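Magnesium transporter, putative (Shewanella oneidensis MR-1, PDB 3KXR) probably transports magnesium ions across the membrane, the piece described here being a fragment that carries its paired cystathionine beta-synthase (CBS) domains. Local coordinates at residues A[89-94]-A[102-107]. Numbering follows the deposited sequence.
Sequences DNLFIV and GTVRRY
The Phe92 ring meets Thr103 at its edge: OG1 lies in the ring plane, 3.4 Å from CD1, where the weakly positive ring C-H suits an oxygen that also hydrogen-bonds Tyr100. Over one face of the Arg106 guanidinium sits CA of Asp89, and NH2 comes 3.5 Å from Asp89 CB. The Asn90 amide runs alongside Arg105 with its plane turned 58° from the guanidinium. Asn90 OD1 lies 3.4 Å from Arg105 CG, while Asn90 ND2 hydrogen-bonds Glu147 OE1 and Arg105 NH1 forms a salt bridge with the same oxygen. With chi1 at -62° Thr103 sets OG1 beside its backbone N, at the Phe92 edge, and leaves CG2 to pack 3.5 Å from Asn90 CB; a threonine suits the place by supplying both hydroxyl and methyl. Replacing Asn90 with an alanine would probably leave Glu147 with one donor fewer and open a gap beside Thr103 CG2 and the Arg105 chain. Leu91, Ile93 and Val104 occupy the other face, where branched apolar groups suit a buried layer; Leu91 CD2 touches Val104 CG2 at 4.0 Å, and the Leu91 side chain also packs on helix 73-82. Backbone bonds pair Leu91 with Val104 in both directions, and Ile93 N with Gly102 O at 2.9 Å. Beyond them Arg106 N, in the first turn of helix 106-109, gives a nearly straight bond (172°) to Asp89 O, carrying the pairing past the strand end. This is an antiparallel beta hairpin, strands 90-94 and 100-105, within the three-stranded sheet of a CBS domain; Phe92 packs on Pro151 and Leu159 of the second CBS motif, which also supplies Glu147.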
loop_
_atom_site.group_PDB
_atom_site.type_symbol
_atom_site.label_atom_id
_atom_site.label_comp_id
_atom_site.label_asym_id
_atom_site.label_seq_id
_atom_site.Cartn_x
_atom_site.Cartn_y
_atom_site.Cartn_z
ATOM N N ASP A 89 0.530 -2.203 29.897
ATOM C CA ASP A 89 0.878 -3.281 30.801
ATOM C C ASP A 89 -0.225 -4.314 30.971
ATOM O O ASP A 89 -0.242 -5.036 31.954
ATOM C CB ASP A 89 1.321 -2.715 32.145
ATOM C CG ASP A 89 0.169 -2.239 32.949
ATOM O OD1 ASP A 89 -0.957 -2.131 32.370
ATOM O OD2 ASP A 89 0.383 -2.016 34.163
ATOM N N ASN A 90 -1.116 -4.391 29.985
ATOM C CA ASN A 90 -2.182 -5.366 29.962
ATOM C C ASN A 90 -2.243 -5.994 28.597
ATOM O O ASN A 90 -1.762 -5.446 27.613
ATOM C CB ASN A 90 -3.526 -4.715 30.302
ATOM C CG ASN A 90 -3.648 -4.391 31.746
ATOM O OD1 ASN A 90 -2.958 -4.970 32.571
ATOM N ND2 ASN A 90 -4.512 -3.464 32.079
ATOM N N LEU A 91 -2.881 -7.147 28.542
ATOM C CA LEU A 91 -3.034 -7.857 27.285
ATOM C C LEU A 91 -4.463 -8.408 27.216
ATOM O O LEU A 91 -5.018 -8.856 28.225
ATOM C CB LEU A 91 -1.956 -8.924 27.222
ATOM C CG LEU A 91 -1.787 -9.860 26.047
ATOM C CD1 LEU A 91 -0.334 -10.344 26.003
ATOM C CD2 LEU A 91 -2.743 -10.999 26.269
ATOM N N PHE A 92 -5.070 -8.309 26.047
ATOM C CA PHE A 92 -6.483 -8.586 25.912
ATOM C C PHE A 92 -6.718 -9.927 25.259
ATOM O O PHE A 92 -6.009 -10.282 24.324
ATOM C CB PHE A 92 -7.135 -7.457 25.114
ATOM C CG PHE A 92 -6.861 -6.119 25.702
ATOM C CD1 PHE A 92 -7.086 -5.887 27.053
ATOM C CD2 PHE A 92 -6.314 -5.100 24.942
ATOM C CE1 PHE A 92 -6.799 -4.646 27.618
ATOM C CE2 PHE A 92 -6.026 -3.846 25.512
ATOM C CZ PHE A 92 -6.265 -3.634 26.849
ATOM N N ILE A 93 -7.692 -10.676 25.766
ATOM C CA ILE A 93 -7.988 -12.009 25.261
ATOM C C ILE A 93 -9.295 -11.985 24.545
ATOM O O ILE A 93 -10.292 -11.470 25.079
ATOM C CB ILE A 93 -8.082 -13.053 26.391
ATOM C CG1 ILE A 93 -6.810 -13.032 27.220
ATOM C CG2 ILE A 93 -8.323 -14.467 25.847
ATOM C CD1 ILE A 93 -5.546 -13.283 26.447
ATOM N N VAL A 94 -9.312 -12.552 23.341
ATOM C CA VAL A 94 -10.531 -12.625 22.552
ATOM C C VAL A 94 -10.821 -14.071 22.170
ATOM O O VAL A 94 -9.917 -14.916 22.112
ATOM C CB VAL A 94 -10.413 -11.769 21.248
ATOM C CG1 VAL A 94 -10.286 -10.270 21.596
ATOM C CG2 VAL A 94 -9.258 -12.246 20.380
ATOM N N GLY A 102 -11.662 -10.660 28.229
ATOM C CA GLY A 102 -11.026 -10.150 29.448
ATOM C C GLY A 102 -9.599 -9.669 29.240
ATOM O O GLY A 102 -9.090 -9.655 28.133
ATOM N N THR A 103 -8.960 -9.301 30.334
ATOM C CA THR A 103 -7.653 -8.693 30.346
ATOM C C THR A 103 -6.760 -9.482 31.275
ATOM O O THR A 103 -7.181 -9.854 32.366
ATOM C CB THR A 103 -7.790 -7.250 30.911
ATOM O OG1 THR A 103 -8.633 -6.495 30.039
ATOM C CG2 THR A 103 -6.438 -6.529 31.088
ATOM N N VAL A 104 -5.525 -9.746 30.862
ATOM C CA VAL A 104 -4.527 -10.263 31.811
ATOM C C VAL A 104 -3.477 -9.193 32.041
ATOM O O VAL A 104 -3.095 -8.529 31.107
ATOM C CB VAL A 104 -3.884 -11.604 31.338
ATOM C CG1 VAL A 104 -4.967 -12.616 30.912
ATOM C CG2 VAL A 104 -2.914 -11.383 30.203
ATOM N N ARG A 105 -3.006 -9.033 33.266
ATOM C CA ARG A 105 -1.988 -8.016 33.571
ATOM C C ARG A 105 -0.579 -8.520 33.551
ATOM O O ARG A 105 -0.284 -9.586 34.053
ATOM C CB ARG A 105 -2.162 -7.475 34.966
ATOM C CG ARG A 105 -3.495 -6.918 35.258
ATOM C CD ARG A 105 -3.420 -6.344 36.654
ATOM N NE ARG A 105 -4.745 -5.964 37.084
ATOM C CZ ARG A 105 -5.390 -4.856 36.705
ATOM N NH1 ARG A 105 -4.807 -3.975 35.877
ATOM N NH2 ARG A 105 -6.631 -4.619 37.177
ATOM N N ARG A 106 0.327 -7.692 33.069
ATOM C CA ARG A 106 1.715 -8.074 33.062
ATOM C C ARG A 106 2.180 -8.615 34.411
ATOM O O ARG A 106 2.794 -9.676 34.485
ATOM C CB ARG A 106 2.607 -6.899 32.686
ATOM C CG ARG A 106 4.034 -7.256 32.899
ATOM C CD ARG A 106 4.991 -6.549 32.042
ATOM N NE ARG A 106 4.745 -5.139 32.092
ATOM C CZ ARG A 106 4.931 -4.337 31.055
ATOM N NH1 ARG A 106 5.408 -4.796 29.888
ATOM N NH2 ARG A 106 4.652 -3.062 31.196
ATOM N N TYR A 107 1.935 -7.863 35.472
ATOM C CA TYR A 107 2.460 -8.240 36.768
ATOM C C TYR A 107 1.982 -9.635 37.201
ATOM O O TYR A 107 2.761 -10.417 37.731
ATOM C CB TYR A 107 2.106 -7.214 37.820
ATOM C CG TYR A 107 2.642 -7.573 39.186
ATOM C CD1 TYR A 107 3.890 -7.122 39.597
ATOM C CD2 TYR A 107 1.904 -8.376 40.065
ATOM C CE1 TYR A 107 4.384 -7.446 40.836
ATOM C CE2 TYR A 107 2.391 -8.702 41.308
ATOM C CZ TYR A 107 3.636 -8.229 41.688
ATOM O OH TYR A 107 4.157 -8.538 42.925
#